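Local coordinates for biliverdin reductase (Synechocystis sp., PDB 5B3T), which probably reduces the tetrapyrrole biliverdin to bilirubin with NADPH, as a Rossmann-fold member of the Gfo/Idh/MocA family, at residues Ala318-Cys321 with Ala322-Cys325. Sequence-based numbering, arbitrary orientation.
Sequences ADLC and AQAC
With CG of Q323 anti to the backbone N (chi1 -179°) and the chain extended beyond it, the amide of Q323 runs back along the outside of the preceding turn toward L320, whose CG lies beside its own backbone N, anti to the carbonyl carbon. The two side chains cross at a slant, OE1 of Q323 coming to 4.1 Å from CD2 of L320, a loose van der Waals approach. A water donates hydrogen bonds to that OE1 at 2.7 Å and to the backbone O of L320 at 2.8 Å, bridging side chain and main chain. The same L320 O also accepts the N-H of A324 at 3.0 Å, so two donors grip it. This is the last part of helix 309-325, in the C-terminal alpha/beta domain, and the regular i to i+4 bonding is fairly straight from A318 O to A322 N (162° at the hydrogen). It weakens where C325 N reaches C321 O at 2.9 Å with an N-H...O angle of 129°, a weak bond. On another face of the helix, C321, A324 and C325 lean on strand 199-210 through V202, A204 and C206, and F180 touches C321, A322 and C325. The carboxylate of D319 turns elsewhere, its OD2 accepting the backbone N-H of Y111.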
# COMPACT_ATOMS: atom_id res chain seq x y z
N ALA A 318 3.24 -11.07 5.00
CA ALA A 318 4.48 -10.81 4.28
C ALA A 318 5.67 -11.45 4.98
O ALA A 318 6.54 -12.03 4.32
CB ALA A 318 4.69 -9.30 4.12
N ASP A 319 5.74 -11.34 6.31
CA ASP A 319 6.79 -12.03 7.06
C ASP A 319 6.74 -13.53 6.80
O ASP A 319 7.78 -14.17 6.60
CB ASP A 319 6.65 -11.75 8.55
CG ASP A 319 6.98 -10.31 8.91
OD1 ASP A 319 7.57 -9.61 8.06
OD2 ASP A 319 6.66 -9.89 10.04
N LEU A 320 5.54 -14.11 6.82
CA LEU A 320 5.40 -15.55 6.63
C LEU A 320 5.88 -15.98 5.24
O LEU A 320 6.56 -17.00 5.10
CB LEU A 320 3.95 -15.97 6.85
CG LEU A 320 3.49 -15.90 8.30
CD1 LEU A 320 1.98 -16.09 8.41
CD2 LEU A 320 4.22 -16.95 9.12
N CYS A 321 5.53 -15.21 4.21
CA CYS A 321 5.93 -15.57 2.85
C CYS A 321 7.42 -15.35 2.63
O CYS A 321 8.06 -16.11 1.90
CB CYS A 321 5.10 -14.79 1.83
SG CYS A 321 3.35 -15.22 1.80
N ALA A 322 7.98 -14.30 3.24
CA ALA A 322 9.43 -14.10 3.15
C ALA A 322 10.18 -15.23 3.83
O ALA A 322 11.22 -15.69 3.34
CB ALA A 322 9.81 -12.75 3.76
N GLN A 323 9.66 -15.70 4.97
CA GLN A 323 10.25 -16.85 5.65
C GLN A 323 10.20 -18.09 4.77
O GLN A 323 11.17 -18.86 4.70
CB GLN A 323 9.53 -17.08 6.97
CG GLN A 323 10.05 -18.24 7.80
CD GLN A 323 9.25 -18.43 9.08
OE1 GLN A 323 8.02 -18.42 9.06
NE2 GLN A 323 9.95 -18.60 10.20
N ALA A 324 9.08 -18.30 4.07
CA ALA A 324 8.97 -19.43 3.15
C ALA A 324 9.91 -19.27 1.96
O ALA A 324 10.30 -20.26 1.34
CB ALA A 324 7.53 -19.57 2.66
N CYS A 325 10.28 -18.03 1.63
CA CYS A 325 11.18 -17.76 0.51
C CYS A 325 12.65 -17.88 0.88
O CYS A 325 13.50 -17.90 -0.02
CB CYS A 325 10.93 -16.34 -0.03
SG CYS A 325 9.61 -16.18 -1.24
O HOH W 1 6.57 -19.10 6.88